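Type II toxin-antitoxin system RelE/ParE family toxin (Pyrococcus horikoshii, PDB 1WMI) is a RelE-type toxin of a type II toxin-antitoxin system, probably an inhibitor of translation that is held in check by the antitoxin bound to it. Local coordinates at residues A[26-31]-A[41-46]; A[31-36]-A[77-82]; A[45-48]-A[54-57]; A[56-61]-A[65-70]. One frame throughout, in Å; residues are numbered along the deposited sequence.

In the fold
All four contacts belong to one small alpha/beta unit, a mixed five-stranded sheet with helices packed on it. Interactions 1 and 2 both use helix 20-33, share Asp-31 and have centres about 8 Å apart; their segments alternate along the chain. Interactions 3 and 4 are successive hairpins with centres about 7 Å apart, sharing Leu-56 and Tyr-57 on strand 54-60, and both fall between the two segments of interaction 2. Interaction 1 comes close to interaction 4, about 8 Å between centres, where Phe-29 packs on Val-66. Apolar side chains thus join the helix to one face of the sheet, whose other face carries arginines that meet acidic side chains of the partner protein.

Interaction 1 of 4, residues A[26-31]-A[41-46]; sequences FLEFRD and EKFDVI
With CG anti to the backbone N (chi1 -179°), the ring of Phe-29 swings out from helix 20-33, while Phe-43, its CG set anti to its own carbonyl carbon, brings a ring face round to meet it. The result is a T-shaped (edge-to-face) pair that fastens helix 20-33 to the short helix 40-43, just ahead of strand 46-49, in this RelE/ParE-type alpha/beta fold. The ring centroids stand 4.6 Å apart and the planes are inclined at 65°. Phe-29 presents the CD1 corner of its edge, which sits over the middle of the Phe-43 ring; CD1 of Phe-29 is 3.5 Å from CE2 of Phe-43, and CE1 follows behind it. The opposite face of the Phe-43 ring is lined near its rim by CG of the preceding Lys-42, so an aliphatic chain and an aromatic edge sandwich the ring. Ile-32, one turn further along the helix, also packs on Phe-43, and Phe-29 continues inward to Ala-59 on strand 54-60. Asp-44, the first residue past the short helix, has a positive phi, and its carboxylate forms salt bridges with Arg-58 and Arg-60 of the second subunit, another copy of this protein. Toward the surface, the carboxylate plane of Glu-28 stands nearly perpendicular to the Phe-43 ring, its OE1 lying 3.9 Å from CZ of Phe-43.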
loop_
_atom_site.group_PDB
_atom_site.type_symbol
_atom_site.label_atom_id
_atom_site.label_comp_id
_atom_site.label_asym_id
_atom_site.label_seq_id
_atom_site.Cartn_x
_atom_site.Cartn_y
_atom_site.Cartn_z
ATOM N N PHE A 26 5.294 11.933 12.462
ATOM C CA PHE A 26 6.236 10.868 12.762
ATOM C C PHE A 26 6.061 10.422 14.206
ATOM O O PHE A 26 6.070 9.226 14.497
ATOM C CB PHE A 26 7.676 11.337 12.521
ATOM C CG PHE A 26 8.706 10.299 12.853
ATOM C CD1 PHE A 26 9.229 10.199 14.137
ATOM C CD2 PHE A 26 9.124 9.393 11.891
ATOM C CE1 PHE A 26 10.161 9.200 14.452
ATOM C CE2 PHE A 26 10.047 8.398 12.198
ATOM C CZ PHE A 26 10.565 8.302 13.477
ATOM N N LEU A 27 5.904 11.389 15.106
ATOM C CA LEU A 27 5.715 11.082 16.513
ATOM C C LEU A 27 4.414 10.302 16.722
ATOM O O LEU A 27 4.352 9.436 17.592
ATOM C CB LEU A 27 5.697 12.365 17.349
ATOM C CG LEU A 27 6.988 13.193 17.441
ATOM C CD1 LEU A 27 6.795 14.313 18.445
ATOM C CD2 LEU A 27 8.150 12.314 17.882
ATOM N N GLU A 28 3.381 10.604 15.931
ATOM C CA GLU A 28 2.124 9.874 16.080
ATOM C C GLU A 28 2.349 8.448 15.609
ATOM O O GLU A 28 1.833 7.497 16.198
ATOM C CB GLU A 28 0.985 10.493 15.265
ATOM C CG GLU A 28 -0.324 9.740 15.499
ATOM C CD GLU A 28 -1.408 10.050 14.490
ATOM O OE1 GLU A 28 -1.202 9.794 13.282
ATOM O OE2 GLU A 28 -2.472 10.540 14.913
ATOM N N PHE A 29 3.127 8.309 14.539
ATOM C CA PHE A 29 3.451 7.002 13.990
ATOM C C PHE A 29 4.185 6.220 15.075
ATOM O O PHE A 29 3.919 5.044 15.277
ATOM C CB PHE A 29 4.322 7.163 12.742
ATOM C CG PHE A 29 4.704 5.869 12.084
ATOM C CD1 PHE A 29 3.733 4.939 11.720
ATOM C CD2 PHE A 29 6.034 5.605 11.772
ATOM C CE1 PHE A 29 4.077 3.772 11.053
ATOM C CE2 PHE A 29 6.389 4.439 11.103
ATOM C CZ PHE A 29 5.408 3.523 10.744
ATOM N N ARG A 30 5.101 6.880 15.777
ATOM C CA ARG A 30 5.841 6.239 16.865
ATOM C C ARG A 30 4.887 5.815 17.986
ATOM O O ARG A 30 4.980 4.708 18.514
ATOM C CB ARG A 30 6.878 7.196 17.456
ATOM C CG ARG A 30 7.523 6.672 18.735
ATOM C CD ARG A 30 8.026 7.799 19.640
ATOM N NE ARG A 30 6.941 8.686 20.047
ATOM C CZ ARG A 30 7.091 9.801 20.759
ATOM N NH1 ARG A 30 6.026 10.526 21.063
ATOM N NH2 ARG A 30 8.296 10.192 21.167
ATOM N N ASP A 31 3.977 6.709 18.355
ATOM C CA ASP A 31 3.024 6.416 19.425
ATOM C C ASP A 31 2.141 5.218 19.065
ATOM O O ASP A 31 1.856 4.364 19.905
ATOM C CB ASP A 31 2.154 7.650 19.706
ATOM C CG ASP A 31 2.919 8.757 20.421
ATOM O OD1 ASP A 31 2.381 9.879 20.533
ATOM O OD2 ASP A 31 4.052 8.509 20.881
ATOM N N GLU A 41 -3.845 -0.057 7.797
ATOM C CA GLU A 41 -4.818 0.900 7.287
ATOM C C GLU A 41 -4.401 2.362 7.352
ATOM O O GLU A 41 -4.428 3.070 6.343
ATOM C CB GLU A 41 -6.138 0.739 8.041
ATOM C CG GLU A 41 -7.370 0.695 7.157
ATOM C CD GLU A 41 -7.877 -0.719 6.944
ATOM O OE1 GLU A 41 -8.140 -1.406 7.953
ATOM O OE2 GLU A 41 -8.018 -1.145 5.777
ATOM N N LYS A 42 -4.014 2.808 8.542
ATOM C CA LYS A 42 -3.645 4.201 8.740
ATOM C C LYS A 42 -2.355 4.636 8.066
ATOM O O LYS A 42 -2.203 5.809 7.731
ATOM C CB LYS A 42 -3.573 4.511 10.238
ATOM C CG LYS A 42 -3.494 5.997 10.571
ATOM C CD LYS A 42 -4.106 6.268 11.937
ATOM C CE LYS A 42 -5.588 5.897 11.963
ATOM N NZ LYS A 42 -6.112 5.882 13.351
ATOM N N PHE A 43 -1.430 3.707 7.855
ATOM C CA PHE A 43 -0.168 4.070 7.236
ATOM C C PHE A 43 0.204 3.304 5.975
ATOM O O PHE A 43 1.380 3.241 5.609
ATOM C CB PHE A 43 0.947 3.962 8.273
ATOM C CG PHE A 43 0.839 4.971 9.373
ATOM C CD1 PHE A 43 1.139 6.307 9.131
ATOM C CD2 PHE A 43 0.409 4.600 10.642
ATOM C CE1 PHE A 43 1.014 7.263 10.132
ATOM C CE2 PHE A 43 0.281 5.547 11.653
ATOM C CZ PHE A 43 0.586 6.885 11.395
ATOM N N ASP A 44 -0.794 2.712 5.324
ATOM C CA ASP A 44 -0.595 1.983 4.066
ATOM C C ASP A 44 0.664 1.127 4.107
ATOM O O ASP A 44 1.402 1.037 3.127
ATOM C CB ASP A 44 -0.494 2.999 2.922
ATOM C CG ASP A 44 -0.944 2.432 1.586
ATOM O OD1 ASP A 44 -1.229 1.214 1.504
ATOM O OD2 ASP A 44 -1.010 3.215 0.610
ATOM N N VAL A 45 0.905 0.487 5.242
ATOM C CA VAL A 45 2.097 -0.328 5.409
ATOM C C VAL A 45 2.076 -1.662 4.663
ATOM O O VAL A 45 1.030 -2.303 4.540
ATOM C CB VAL A 45 2.354 -0.609 6.912
ATOM C CG1 VAL A 45 2.337 0.696 7.703
ATOM C CG2 VAL A 45 1.306 -1.545 7.445
ATOM N N ILE A 46 3.247 -2.072 4.172
ATOM C CA ILE A 46 3.397 -3.344 3.470
ATOM C C ILE A 46 4.581 -4.124 4.041
ATOM O O ILE A 46 5.587 -3.534 4.441
ATOM C CB ILE A 46 3.651 -3.145 1.968
ATOM C CG1 ILE A 46 4.934 -2.334 1.762
ATOM C CG2 ILE A 46 2.456 -2.465 1.323
ATOM C CD1 ILE A 46 5.357 -2.221 0.313
#

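Interaction 2 of 4, residues A[31-36]-A[77-82]; sequences DILEYE and IKILKL
The last turn of helix 20-33 comes down over the start of strand 76-83, where the CA atoms of Leu-33 and Ile-77 are 7.7 Å apart, a gap bridged by apolar contacts with no hydrogen bond across. In this helix-on-sheet packing of an alpha/beta fold, Leu-33 directs its side chain at the strand and carries the whole helix side. Its branch point CG lies 4.0 Å from CD1 of Ile-77, and its CD2 methyl reaches on to Ile-79, 3.8 Å from CD1 of that residue. Ile-77 brings two of its branches into play: CG2, anti to the backbone N, lies beside CG and CD2 of Leu-33, whereas CD1 runs up to the helix backbone and comes within 3.3 Å of the Leu-33 carbonyl O. At Ile-79 the CD1 methyl makes the touch, brought round by a bend at chi2 (-62°). At the same turn of the helix, the carbonyl O of Ile-32 accepts from both Tyr-35 N and Glu-36 N. Leu-33 also packs on Val-5 of strand 4-8, which pairs alongside strand 76-83, while Ile-77 reaches Tyr-68 of strand 65-71 and Ile-79 meets Val-11 of helix 9-15.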
loop_
_atom_site.group_PDB
_atom_site.type_symbol
_atom_site.label_atom_id
_atom_site.label_comp_id
_atom_site.label_asym_id
_atom_site.label_seq_id
_atom_site.Cartn_x
_atom_site.Cartn_y
_atom_site.Cartn_z
ATOM N N ASP A 31 3.977 6.709 18.355
ATOM C CA ASP A 31 3.024 6.416 19.425
ATOM C C ASP A 31 2.141 5.218 19.065
ATOM O O ASP A 31 1.856 4.364 19.905
ATOM C CB ASP A 31 2.154 7.650 19.706
ATOM C CG ASP A 31 2.919 8.757 20.421
ATOM O OD1 ASP A 31 2.381 9.879 20.533
ATOM O OD2 ASP A 31 4.052 8.509 20.881
ATOM N N ILE A 32 1.710 5.152 17.810
ATOM C CA ILE A 32 0.869 4.049 17.369
ATOM C C ILE A 32 1.662 2.746 17.273
ATOM O O ILE A 32 1.176 1.674 17.639
ATOM C CB ILE A 32 0.210 4.376 16.014
ATOM C CG1 ILE A 32 -0.807 5.505 16.214
ATOM C CG2 ILE A 32 -0.442 3.133 15.439
ATOM C CD1 ILE A 32 -1.411 6.052 14.956
ATOM N N LEU A 33 2.890 2.844 16.790
ATOM C CA LEU A 33 3.766 1.682 16.647
ATOM C C LEU A 33 3.959 0.917 17.967
ATOM O O LEU A 33 4.083 -0.316 17.977
ATOM C CB LEU A 33 5.121 2.150 16.105
ATOM C CG LEU A 33 5.549 1.729 14.694
ATOM C CD1 LEU A 33 4.366 1.736 13.735
ATOM C CD2 LEU A 33 6.653 2.662 14.229
ATOM N N GLU A 34 3.979 1.648 19.080
ATOM C CA GLU A 34 4.161 1.026 20.386
ATOM C C GLU A 34 3.003 0.112 20.783
ATOM O O GLU A 34 3.166 -0.767 21.624
ATOM C CB GLU A 34 4.389 2.100 21.454
ATOM C CG GLU A 34 5.728 2.805 21.278
ATOM C CD GLU A 34 5.897 4.006 22.185
ATOM O OE1 GLU A 34 6.957 4.660 22.109
ATOM O OE2 GLU A 34 4.977 4.304 22.971
ATOM N N TYR A 35 1.838 0.316 20.180
ATOM C CA TYR A 35 0.688 -0.532 20.463
ATOM C C TYR A 35 0.425 -1.503 19.323
ATOM O O TYR A 35 0.132 -2.678 19.547
ATOM C CB TYR A 35 -0.569 0.313 20.680
ATOM C CG TYR A 35 -0.591 1.065 21.981
ATOM C CD1 TYR A 35 -0.540 0.393 23.196
ATOM C CD2 TYR A 35 -0.702 2.452 21.998
ATOM C CE1 TYR A 35 -0.609 1.088 24.406
ATOM C CE2 TYR A 35 -0.771 3.154 23.192
ATOM C CZ TYR A 35 -0.726 2.468 24.393
ATOM O OH TYR A 35 -0.806 3.168 25.576
ATOM N N GLU A 36 0.526 -0.991 18.099
ATOM C CA GLU A 36 0.268 -1.760 16.891
ATOM C C GLU A 36 1.497 -1.733 15.987
ATOM O O GLU A 36 1.811 -0.711 15.392
ATOM C CB GLU A 36 -0.929 -1.143 16.159
ATOM C CG GLU A 36 -1.445 -1.964 14.996
ATOM C CD GLU A 36 -2.267 -3.148 15.461
ATOM O OE1 GLU A 36 -2.441 -4.105 14.675
ATOM O OE2 GLU A 36 -2.749 -3.114 16.621
ATOM N N ILE A 77 10.814 -2.539 17.790
ATOM C CA ILE A 77 10.543 -1.977 16.474
ATOM C C ILE A 77 11.661 -0.986 16.194
ATOM O O ILE A 77 11.941 -0.103 17.005
ATOM C CB ILE A 77 9.185 -1.243 16.441
ATOM C CG1 ILE A 77 8.055 -2.246 16.700
ATOM C CG2 ILE A 77 8.993 -0.548 15.097
ATOM C CD1 ILE A 77 6.672 -1.666 16.543
ATOM N N LYS A 78 12.319 -1.133 15.054
ATOM C CA LYS A 78 13.412 -0.232 14.741
ATOM C C LYS A 78 13.107 0.507 13.470
ATOM O O LYS A 78 12.728 -0.104 12.475
ATOM C CB LYS A 78 14.726 -1.002 14.571
ATOM C CG LYS A 78 15.165 -1.795 15.790
ATOM C CD LYS A 78 16.502 -2.482 15.544
ATOM C CE LYS A 78 16.848 -3.433 16.667
ATOM N NZ LYS A 78 18.175 -4.059 16.436
ATOM N N ILE A 79 13.251 1.828 13.525
ATOM C CA ILE A 79 13.035 2.667 12.361
ATOM C C ILE A 79 14.383 2.632 11.651
ATOM O O ILE A 79 15.352 3.221 12.120
ATOM C CB ILE A 79 12.697 4.124 12.766
ATOM C CG1 ILE A 79 11.507 4.141 13.736
ATOM C CG2 ILE A 79 12.421 4.965 11.519
ATOM C CD1 ILE A 79 10.217 3.593 13.174
ATOM N N LEU A 80 14.447 1.917 10.536
ATOM C CA LEU A 80 15.686 1.790 9.783
ATOM C C LEU A 80 16.059 2.995 8.923
ATOM O O LEU A 80 17.173 3.507 9.034
ATOM C CB LEU A 80 15.647 0.525 8.922
ATOM C CG LEU A 80 15.725 -0.805 9.685
ATOM C CD1 LEU A 80 16.807 -0.729 10.763
ATOM C CD2 LEU A 80 14.402 -1.104 10.328
ATOM N N LYS A 81 15.153 3.447 8.058
ATOM C CA LYS A 81 15.461 4.597 7.211
ATOM C C LYS A 81 14.243 5.271 6.594
ATOM O O LYS A 81 13.122 4.769 6.683
ATOM C CB LYS A 81 16.420 4.191 6.087
ATOM C CG LYS A 81 15.785 3.315 5.026
ATOM C CD LYS A 81 16.692 3.149 3.825
ATOM C CE LYS A 81 16.932 4.472 3.115
ATOM N NZ LYS A 81 17.757 4.268 1.882
ATOM N N LEU A 82 14.485 6.424 5.972
ATOM C CA LEU A 82 13.435 7.204 5.329
ATOM C C LEU A 82 13.653 7.189 3.831
ATOM O O LEU A 82 14.769 6.960 3.366
ATOM C CB LEU A 82 13.472 8.651 5.812
ATOM C CG LEU A 82 13.470 8.884 7.320
ATOM C CD1 LEU A 82 13.462 10.381 7.600
ATOM C CD2 LEU A 82 12.253 8.211 7.939
#

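Interaction 3 of 4, residues A[45-48]-A[54-57]; sequences VIKL and LDLY
An antiparallel beta hairpin of strands 46-49 and 54-60 places Lys-47 opposite Tyr-57 at the edge of the sheet, where these two residues form a non-hydrogen-bonded pair with CA atoms 4.5 Å apart. The Lys-47 chain runs past the Tyr-57 ring on its CD1-CE1 side: CB of Lys-47 lies 3.5 Å from CE1 of Tyr-57, CG keeps close to the same atom, and CD passes near the phenol oxygen. A bend at chi3 (66°) then turns the rest of the lysine. Beside this pair, Leu-48 N donates to Leu-56 O over 2.9 Å, a bent bond in which the donor stands above the carbonyl plane. CB of Leu-48 packs 3.9 Å from CB of Leu-56. On the other side, Tyr-57 CA makes a CA-H...O contact with Ile-46 O. The phenol of Tyr-57 gives a weak hydrogen bond to OD1 of Asp-55, whose OD2 accepts from Thr-51 N in the hairpin loop. Lys-47 NZ stays 5.1 Å from Asp-55 OD1 and instead donates to the backbone of the chain of another protein; the nearby carboxylate may still favour the lysine's charged form electrostatically, while the lysine's methylenes serve as apolar cover for the tyrosine.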
loop_
_atom_site.group_PDB
_atom_site.type_symbol
_atom_site.label_atom_id
_atom_site.label_comp_id
_atom_site.label_asym_id
_atom_site.label_seq_id
_atom_site.Cartn_x
_atom_site.Cartn_y
_atom_site.Cartn_z
ATOM N N VAL A 45 0.905 0.487 5.242
ATOM C CA VAL A 45 2.097 -0.328 5.409
ATOM C C VAL A 45 2.076 -1.662 4.663
ATOM O O VAL A 45 1.030 -2.303 4.540
ATOM C CB VAL A 45 2.354 -0.609 6.912
ATOM C CG1 VAL A 45 2.337 0.696 7.703
ATOM C CG2 VAL A 45 1.306 -1.545 7.445
ATOM N N ILE A 46 3.247 -2.072 4.172
ATOM C CA ILE A 46 3.397 -3.344 3.470
ATOM C C ILE A 46 4.581 -4.124 4.041
ATOM O O ILE A 46 5.587 -3.534 4.441
ATOM C CB ILE A 46 3.651 -3.145 1.968
ATOM C CG1 ILE A 46 4.934 -2.334 1.762
ATOM C CG2 ILE A 46 2.456 -2.465 1.323
ATOM C CD1 ILE A 46 5.357 -2.221 0.313
ATOM N N LYS A 47 4.463 -5.448 4.086
ATOM C CA LYS A 47 5.555 -6.273 4.591
ATOM C C LYS A 47 6.567 -6.531 3.478
ATOM O O LYS A 47 6.265 -7.217 2.495
ATOM C CB LYS A 47 5.037 -7.611 5.120
ATOM C CG LYS A 47 6.124 -8.475 5.748
ATOM C CD LYS A 47 5.537 -9.687 6.460
ATOM C CE LYS A 47 4.878 -10.643 5.474
ATOM N NZ LYS A 47 4.337 -11.867 6.128
ATOM N N LEU A 48 7.761 -5.966 3.642
ATOM C CA LEU A 48 8.840 -6.120 2.677
ATOM C C LEU A 48 9.383 -7.530 2.785
ATOM O O LEU A 48 9.222 -8.344 1.874
ATOM C CB LEU A 48 9.969 -5.125 2.975
ATOM C CG LEU A 48 10.015 -3.713 2.373
ATOM C CD1 LEU A 48 8.633 -3.214 2.018
ATOM C CD2 LEU A 48 10.696 -2.790 3.369
ATOM N N LEU A 54 12.256 -11.421 12.515
ATOM C CA LEU A 54 12.123 -9.997 12.297
ATOM C C LEU A 54 11.524 -9.816 10.913
ATOM O O LEU A 54 11.832 -10.560 9.975
ATOM C CB LEU A 54 13.474 -9.272 12.386
ATOM C CG LEU A 54 14.747 -9.810 11.730
ATOM C CD1 LEU A 54 14.497 -10.226 10.296
ATOM C CD2 LEU A 54 15.815 -8.726 11.798
ATOM N N ASP A 55 10.628 -8.850 10.802
ATOM C CA ASP A 55 9.995 -8.543 9.536
ATOM C C ASP A 55 10.398 -7.127 9.190
ATOM O O ASP A 55 10.625 -6.308 10.084
ATOM C CB ASP A 55 8.473 -8.605 9.665
ATOM C CG ASP A 55 7.965 -9.998 9.905
ATOM O OD1 ASP A 55 6.765 -10.143 10.210
ATOM O OD2 ASP A 55 8.763 -10.945 9.778
ATOM N N LEU A 56 10.507 -6.849 7.894
ATOM C CA LEU A 56 10.830 -5.511 7.422
ATOM C C LEU A 56 9.506 -4.997 6.878
ATOM O O LEU A 56 8.723 -5.762 6.318
ATOM C CB LEU A 56 11.882 -5.547 6.312
ATOM C CG LEU A 56 13.327 -5.855 6.704
ATOM C CD1 LEU A 56 14.150 -6.022 5.456
ATOM C CD2 LEU A 56 13.892 -4.737 7.558
ATOM N N TYR A 57 9.250 -3.711 7.073
ATOM C CA TYR A 57 8.015 -3.101 6.617
ATOM C C TYR A 57 8.292 -1.727 6.024
ATOM O O TYR A 57 9.362 -1.155 6.230
ATOM C CB TYR A 57 7.049 -2.947 7.800
ATOM C CG TYR A 57 6.547 -4.253 8.382
ATOM C CD1 TYR A 57 5.505 -4.950 7.775
ATOM C CD2 TYR A 57 7.122 -4.797 9.533
ATOM C CE1 TYR A 57 5.046 -6.146 8.296
ATOM C CE2 TYR A 57 6.668 -5.998 10.062
ATOM C CZ TYR A 57 5.627 -6.665 9.434
ATOM O OH TYR A 57 5.149 -7.842 9.947
#

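Interaction 4 of 4, residues A[56-61]-A[65-70]; sequences LYRARL and RVIYSV
Tyr-57 and Tyr-68 are cross-strand neighbours whose ring planes are inclined at 31°, an oblique meeting in which the CB of Tyr-57, more than its ring, covers the partner. That CB lies over one face of the Tyr-68 ring, 3.9 Å from its centroid, as a CH-pi contact. Tyr-68 comes to lie there because its CG sits between the backbone N and the carbonyl carbon (chi1 65°); its hydroxyl bonds to Pro-37 O. The CB of Ala-59 meets the same ring in its plane, at the edge. Val-70 comes to the same side of the Tyr-57 ring as Tyr-68, at the CD2-CE2 flank, with CE2 of Tyr-57 3.5 Å from CG2 of Val-70. Further along, CB of Ala-59 presses on CG2 of Val-66, a tight 3.5 Å, and Leu-61 crosses Val-66 at about a right angle.

These residues line the helix-facing side of an antiparallel hairpin, strands 54-60 and 65-71, in the middle of the sheet. Its hydrogen-bonded pairs are Tyr-57 with Tyr-68 and Ala-59 with Val-66; Ala-59 N to Val-66 O is almost perfectly straight at 179°.

The other side carries arginines. Arg-60 and Arg-65 lie side by side, pointing the same way, with guanidinium planes nearly parallel, and CG of Arg-65 sits over a face of the Arg-60 guanidinium. Arg-60 NH2 donates to Arg-85 O and Arg-65 NE to Pro-84 O. CD of Arg-65 touches CD of Arg-58 at 3.7 Å. Beyond the hairpin, both of these guanidinium groups are bound by acidic side chains of the chain of another protein.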
loop_
_atom_site.group_PDB
_atom_site.type_symbol
_atom_site.label_atom_id
_atom_site.label_comp_id
_atom_site.label_asym_id
_atom_site.label_seq_id
_atom_site.Cartn_x
_atom_site.Cartn_y
_atom_site.Cartn_z
ATOM N N LEU A 56 10.507 -6.849 7.894
ATOM C CA LEU A 56 10.830 -5.511 7.422
ATOM C C LEU A 56 9.506 -4.997 6.878
ATOM O O LEU A 56 8.723 -5.762 6.318
ATOM C CB LEU A 56 11.882 -5.547 6.312
ATOM C CG LEU A 56 13.327 -5.855 6.704
ATOM C CD1 LEU A 56 14.150 -6.022 5.456
ATOM C CD2 LEU A 56 13.892 -4.737 7.558
ATOM N N TYR A 57 9.250 -3.711 7.073
ATOM C CA TYR A 57 8.015 -3.101 6.617
ATOM C C TYR A 57 8.292 -1.727 6.024
ATOM O O TYR A 57 9.362 -1.155 6.230
ATOM C CB TYR A 57 7.049 -2.947 7.800
ATOM C CG TYR A 57 6.547 -4.253 8.382
ATOM C CD1 TYR A 57 5.505 -4.950 7.775
ATOM C CD2 TYR A 57 7.122 -4.797 9.533
ATOM C CE1 TYR A 57 5.046 -6.146 8.296
ATOM C CE2 TYR A 57 6.668 -5.998 10.062
ATOM C CZ TYR A 57 5.627 -6.665 9.434
ATOM O OH TYR A 57 5.149 -7.842 9.947
ATOM N N ARG A 58 7.325 -1.216 5.272
ATOM C CA ARG A 58 7.420 0.115 4.693
ATOM C C ARG A 58 6.128 0.835 5.021
ATOM O O ARG A 58 5.042 0.374 4.657
ATOM C CB ARG A 58 7.573 0.086 3.172
ATOM C CG ARG A 58 7.666 1.499 2.588
ATOM C CD ARG A 58 6.703 1.716 1.432
ATOM N NE ARG A 58 5.317 1.440 1.796
ATOM C CZ ARG A 58 4.330 1.330 0.915
ATOM N NH1 ARG A 58 3.094 1.079 1.324
ATOM N NH2 ARG A 58 4.579 1.466 -0.377
ATOM N N ALA A 59 6.246 1.962 5.711
ATOM C CA ALA A 59 5.083 2.751 6.072
ATOM C C ALA A 59 5.111 4.043 5.282
ATOM O O ALA A 59 6.180 4.591 4.998
ATOM C CB ALA A 59 5.085 3.052 7.559
ATOM N N ARG A 60 3.928 4.521 4.922
ATOM C CA ARG A 60 3.808 5.756 4.171
ATOM C C ARG A 60 3.226 6.835 5.091
ATOM O O ARG A 60 2.126 6.687 5.640
ATOM C CB ARG A 60 2.920 5.525 2.937
ATOM C CG ARG A 60 2.907 6.676 1.942
ATOM C CD ARG A 60 2.146 6.317 0.671
ATOM N NE ARG A 60 2.865 5.347 -0.154
ATOM C CZ ARG A 60 4.020 5.590 -0.771
ATOM N NH1 ARG A 60 4.594 4.644 -1.503
ATOM N NH2 ARG A 60 4.605 6.779 -0.661
ATOM N N LEU A 61 3.983 7.911 5.286
ATOM C CA LEU A 61 3.522 8.995 6.136
ATOM C C LEU A 61 3.078 10.198 5.311
ATOM O O LEU A 61 2.809 11.268 5.849
ATOM C CB LEU A 61 4.621 9.401 7.122
ATOM C CG LEU A 61 4.720 8.567 8.409
ATOM C CD1 LEU A 61 5.043 7.114 8.087
ATOM C CD2 LEU A 61 5.784 9.160 9.308
ATOM N N ARG A 65 8.394 8.034 3.061
ATOM C CA ARG A 65 8.172 6.667 3.518
ATOM C C ARG A 65 9.199 6.260 4.571
ATOM O O ARG A 65 10.356 6.693 4.526
ATOM C CB ARG A 65 8.261 5.703 2.334
ATOM C CG ARG A 65 7.160 5.872 1.296
ATOM C CD ARG A 65 7.484 5.089 0.036
ATOM N NE ARG A 65 8.621 5.675 -0.668
ATOM C CZ ARG A 65 9.386 5.020 -1.535
ATOM N NH1 ARG A 65 10.398 5.645 -2.127
ATOM N NH2 ARG A 65 9.152 3.742 -1.798
ATOM N N VAL A 66 8.776 5.437 5.525
ATOM C CA VAL A 66 9.689 4.973 6.554
ATOM C C VAL A 66 9.740 3.453 6.522
ATOM O O VAL A 66 8.702 2.791 6.420
ATOM C CB VAL A 66 9.255 5.439 7.975
ATOM C CG1 VAL A 66 9.062 6.947 8.006
ATOM C CG2 VAL A 66 7.983 4.742 8.386
ATOM N N ILE A 67 10.951 2.905 6.578
ATOM C CA ILE A 67 11.145 1.460 6.593
ATOM C C ILE A 67 11.613 1.054 7.987
ATOM O O ILE A 67 12.521 1.664 8.551
ATOM C CB ILE A 67 12.187 1.010 5.549
ATOM C CG1 ILE A 67 11.721 1.409 4.150
ATOM C CG2 ILE A 67 12.358 -0.501 5.605
ATOM C CD1 ILE A 67 12.574 0.821 3.020
ATOM N N TYR A 68 10.990 0.021 8.540
ATOM C CA TYR A 68 11.322 -0.420 9.885
ATOM C C TYR A 68 11.234 -1.922 10.050
ATOM O O TYR A 68 10.684 -2.620 9.200
ATOM C CB TYR A 68 10.389 0.261 10.896
ATOM C CG TYR A 68 8.923 -0.122 10.788
ATOM C CD1 TYR A 68 8.387 -1.131 11.580
ATOM C CD2 TYR A 68 8.067 0.563 9.926
ATOM C CE1 TYR A 68 7.030 -1.449 11.526
ATOM C CE2 TYR A 68 6.711 0.255 9.863
ATOM C CZ TYR A 68 6.198 -0.752 10.670
ATOM O OH TYR A 68 4.856 -1.048 10.628
ATOM N N SER A 69 11.790 -2.417 11.148
ATOM C CA SER A 69 11.758 -3.839 11.428
ATOM C C SER A 69 10.987 -4.117 12.705
ATOM O O SER A 69 10.885 -3.263 13.584
ATOM C CB SER A 69 13.175 -4.382 11.563
ATOM O OG SER A 69 13.889 -3.675 12.556
ATOM N N VAL A 70 10.434 -5.319 12.795
ATOM C CA VAL A 70 9.687 -5.725 13.973
ATOM C C VAL A 70 10.275 -7.034 14.458
ATOM O O VAL A 70 10.294 -8.030 13.733
ATOM C CB VAL A 70 8.176 -5.934 13.670
ATOM C CG1 VAL A 70 7.450 -6.434 14.925
ATOM C CG2 VAL A 70 7.555 -4.638 13.198
#